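Local coordinates for coat protein (Sulfolobus turreted icosahedral virus, PDB 2BBD) that probably forms the shell of an icosahedral archaeal virus as its major capsid protein, at residues A251-E256 with R276-G281. Numbering follows the deposited sequence.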
ATOM      1  N   ALA A 251     -15.404 -10.617 -10.774  1.00 29.75           N
ATOM      2  CA  ALA A 251     -16.445 -10.884  -9.787  1.00 30.15           C
ATOM      3  C   ALA A 251     -16.048 -12.022  -8.858  1.00 30.98           C
ATOM      4  O   ALA A 251     -16.303 -11.975  -7.654  1.00 33.21           O
ATOM      5  CB  ALA A 251     -17.763 -11.209 -10.483  1.00 30.12           C
ATOM      6  N   ALA A 252     -15.412 -13.044  -9.410  1.00 31.82           N
ATOM      7  CA  ALA A 252     -14.999 -14.184  -8.600  1.00 30.45           C
ATOM      8  C   ALA A 252     -13.854 -13.778  -7.685  1.00 31.68           C
ATOM      9  O   ALA A 252     -13.732 -14.275  -6.569  1.00 30.09           O
ATOM     10  CB  ALA A 252     -14.568 -15.340  -9.493  1.00 32.44           C
ATOM     11  N   LEU A 253     -13.012 -12.873  -8.164  1.00 31.15           N
ATOM     12  CA  LEU A 253     -11.889 -12.412  -7.370  1.00 30.78           C
ATOM     13  C   LEU A 253     -12.452 -11.582  -6.212  1.00 29.84           C
ATOM     14  O   LEU A 253     -12.061 -11.767  -5.054  1.00 31.09           O
ATOM     15  CB  LEU A 253     -10.954 -11.585  -8.252  1.00 29.87           C
ATOM     16  CG  LEU A 253      -9.558 -11.216  -7.766  1.00 32.15           C
ATOM     17  CD1 LEU A 253      -8.783 -12.459  -7.331  1.00 28.23           C
ATOM     18  CD2 LEU A 253      -8.840 -10.485  -8.903  1.00 31.13           C
ATOM     19  N   GLN A 254     -13.392 -10.688  -6.521  1.00 27.53           N
ATOM     20  CA  GLN A 254     -14.000  -9.853  -5.488  1.00 28.11           C
ATOM     21  C   GLN A 254     -14.781 -10.708  -4.490  1.00 29.66           C
ATOM     22  O   GLN A 254     -14.886 -10.353  -3.316  1.00 28.94           O
ATOM     23  CB  GLN A 254     -14.929  -8.795  -6.102  1.00 27.38           C
ATOM     24  CG  GLN A 254     -14.248  -7.845  -7.097  1.00 26.85           C
ATOM     25  CD  GLN A 254     -15.033  -6.559  -7.326  1.00 26.40           C
ATOM     26  OE1 GLN A 254     -16.243  -6.587  -7.552  1.00 26.98           O
ATOM     27  NE2 GLN A 254     -14.339  -5.424  -7.278  1.00 22.91           N
ATOM     28  N   ALA A 255     -15.329 -11.831  -4.952  1.00 30.55           N
ATOM     29  CA  ALA A 255     -16.079 -12.722  -4.067  1.00 30.72           C
ATOM     30  C   ALA A 255     -15.105 -13.378  -3.098  1.00 31.00           C
ATOM     31  O   ALA A 255     -15.416 -13.578  -1.925  1.00 31.09           O
ATOM     32  CB  ALA A 255     -16.813 -13.787  -4.883  1.00 30.30           C
ATOM     33  N   GLU A 256     -13.926 -13.715  -3.608  1.00 31.40           N
ATOM     34  CA  GLU A 256     -12.866 -14.331  -2.816  1.00 32.71           C
ATOM     35  C   GLU A 256     -12.392 -13.349  -1.742  1.00 31.71           C
ATOM     36  O   GLU A 256     -12.132 -13.748  -0.605  1.00 30.69           O
ATOM     37  CB  GLU A 256     -11.690 -14.716  -3.722  1.00 35.36           C
ATOM     38  CG  GLU A 256     -10.574 -15.465  -3.011  1.00 39.10           C
ATOM     39  CD  GLU A 256      -9.552 -16.048  -3.971  1.00 41.98           C
ATOM     40  OE1 GLU A 256      -8.836 -15.273  -4.632  1.00 41.49           O
ATOM     41  OE2 GLU A 256      -9.466 -17.292  -4.066  1.00 46.13           O
ATOM     42  N   ARG A 276      -0.706 -16.845  -2.058  1.00 38.10           N
ATOM     43  CA  ARG A 276      -0.690 -18.138  -1.377  1.00 40.45           C
ATOM     44  C   ARG A 276      -1.942 -18.954  -1.681  1.00 40.29           C
ATOM     45  O   ARG A 276      -1.964 -20.166  -1.472  1.00 40.36           O
ATOM     46  CB  ARG A 276      -0.563 -17.966   0.137  1.00 42.23           C
ATOM     47  CG  ARG A 276      -1.750 -17.289   0.774  1.00 45.98           C
ATOM     48  CD  ARG A 276      -1.708 -17.410   2.291  1.00 49.79           C
ATOM     49  NE  ARG A 276      -2.768 -16.626   2.923  1.00 54.23           N
ATOM     50  CZ  ARG A 276      -4.060 -16.704   2.605  1.00 55.89           C
ATOM     51  NH1 ARG A 276      -4.478 -17.535   1.655  1.00 56.09           N
ATOM     52  NH2 ARG A 276      -4.942 -15.940   3.239  1.00 57.33           N
ATOM     53  N   LYS A 277      -2.983 -18.290  -2.166  1.00 40.47           N
ATOM     54  CA  LYS A 277      -4.225 -18.972  -2.505  1.00 41.04           C
ATOM     55  C   LYS A 277      -4.115 -19.662  -3.863  1.00 40.95           C
ATOM     56  O   LYS A 277      -5.012 -20.401  -4.264  1.00 40.40           O
ATOM     57  CB  LYS A 277      -5.395 -17.982  -2.545  1.00 42.60           C
ATOM     58  CG  LYS A 277      -5.843 -17.447  -1.197  1.00 42.39           C
ATOM     59  CD  LYS A 277      -7.019 -16.507  -1.385  1.00 42.11           C
ATOM     60  CE  LYS A 277      -7.467 -15.862  -0.084  1.00 44.25           C
ATOM     61  NZ  LYS A 277      -8.030 -16.836   0.891  1.00 45.78           N
ATOM     62  N   TYR A 278      -3.020 -19.411  -4.570  1.00 41.31           N
ATOM     63  CA  TYR A 278      -2.817 -20.005  -5.885  1.00 42.42           C
ATOM     64  C   TYR A 278      -1.462 -20.689  -6.006  1.00 42.38           C
ATOM     65  O   TYR A 278      -1.173 -21.353  -6.997  1.00 44.28           O
ATOM     66  CB  TYR A 278      -2.963 -18.941  -6.974  1.00 41.29           C
ATOM     67  CG  TYR A 278      -4.314 -18.274  -6.988  1.00 42.36           C
ATOM     68  CD1 TYR A 278      -4.603 -17.213  -6.129  1.00 41.74           C
ATOM     69  CD2 TYR A 278      -5.316 -18.718  -7.849  1.00 41.19           C
ATOM     70  CE1 TYR A 278      -5.863 -16.611  -6.133  1.00 41.39           C
ATOM     71  CE2 TYR A 278      -6.574 -18.126  -7.857  1.00 40.59           C
ATOM     72  CZ  TYR A 278      -6.841 -17.077  -6.999  1.00 40.85           C
ATOM     73  OH  TYR A 278      -8.090 -16.514  -6.998  1.00 39.83           O
ATOM     74  N   PHE A 279      -0.625 -20.506  -4.995  1.00 42.74           N
ATOM     75  CA  PHE A 279       0.691 -21.129  -4.954  1.00 41.41           C
ATOM     76  C   PHE A 279       0.789 -21.732  -3.564  1.00 42.14           C
ATOM     77  O   PHE A 279      -0.031 -21.423  -2.703  1.00 42.21           O
ATOM     78  CB  PHE A 279       1.807 -20.093  -5.123  1.00 40.01           C
ATOM     79  CG  PHE A 279       1.926 -19.537  -6.512  1.00 40.45           C
ATOM     80  CD1 PHE A 279       1.125 -18.481  -6.926  1.00 37.52           C
ATOM     81  CD2 PHE A 279       2.858 -20.066  -7.405  1.00 39.59           C
ATOM     82  CE1 PHE A 279       1.249 -17.953  -8.206  1.00 38.12           C
ATOM     83  CE2 PHE A 279       2.993 -19.550  -8.694  1.00 38.45           C
ATOM     84  CZ  PHE A 279       2.187 -18.489  -9.095  1.00 40.24           C
ATOM     85  N   ASN A 280       1.767 -22.599  -3.334  1.00 43.67           N
ATOM     86  CA  ASN A 280       1.912 -23.173  -2.005  1.00 45.27           C
ATOM     87  C   ASN A 280       2.777 -22.182  -1.239  1.00 44.05           C
ATOM     88  O   ASN A 280       4.006 -22.241  -1.286  1.00 44.70           O
ATOM     89  CB  ASN A 280       2.575 -24.547  -2.075  1.00 47.94           C
ATOM     90  CG  ASN A 280       2.639 -25.224  -0.720  1.00 51.59           C
ATOM     91  OD1 ASN A 280       3.558 -24.979   0.066  1.00 53.69           O
ATOM     92  ND2 ASN A 280       1.649 -26.066  -0.428  1.00 52.49           N
ATOM     93  N   GLY A 281       2.116 -21.258  -0.546  1.00 42.78           N
ATOM     94  CA  GLY A 281       2.828 -20.226   0.189  1.00 40.63           C
ATOM     95  C   GLY A 281       2.892 -18.997  -0.699  1.00 38.33           C
ATOM     96  O   GLY A 281       2.210 -18.947  -1.723  1.00 39.07           O
TER
HETATM   97  O   HOH W   1     -11.341 -16.218   0.445  1.00 37.01           O
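In the second of the two beta-sandwich domains of this capsid protein, helix 250-261 is fastened to the break in edge strand 270-284 by Glu-256 and Tyr-278, an example of a helix tied to an irregular strand by side chains. The backbones stay well apart, the nearest pair of CA atoms, those of Glu-256 and Lys-277, being 9.8 Å from each other. Glu-256 spans much of that gap because its CG lies anti to the backbone N (chi1 -176°) and the chain runs on extended, carrying the carboxylate out from the helix to meet the phenol arriving from the opposite direction. Tyr-278 OH donates a hydrogen bond of 2.8 Å to Glu-256 OE1, which receives it on its syn side, the donor standing 26° out of the carboxylate plane. OE1 sits at the ring edge, near the ring plane, while the carboxylate itself is turned 72° from the ring. Lys-277 runs antiparallel to the glutamate side chain, and its CD packs on the carboxylate carbon CD of Glu-256 at 3.6 Å. Lys-277 NZ is 5.2 Å from Glu-256 OE2, too far for a salt bridge. A water donates to Glu-256 O and accepts a weak bond from Lys-277 NZ at 3.4 Å. On the core side of the helix, Leu-253 brings CD1 to 4.1 Å from Tyr-278 OH; the same leucine also touches Tyr-233, Ala-271 and Ile-273, while the tyrosine rests on Ile-246 and Val-248. Farther along the helix, Glu-260 forms a salt bridge with Arg-276. The phenol proton is thus committed to Glu-256, which fixes the direction of the hydroxyl, and the nearby lysine would probably help keep the carboxylate ionised.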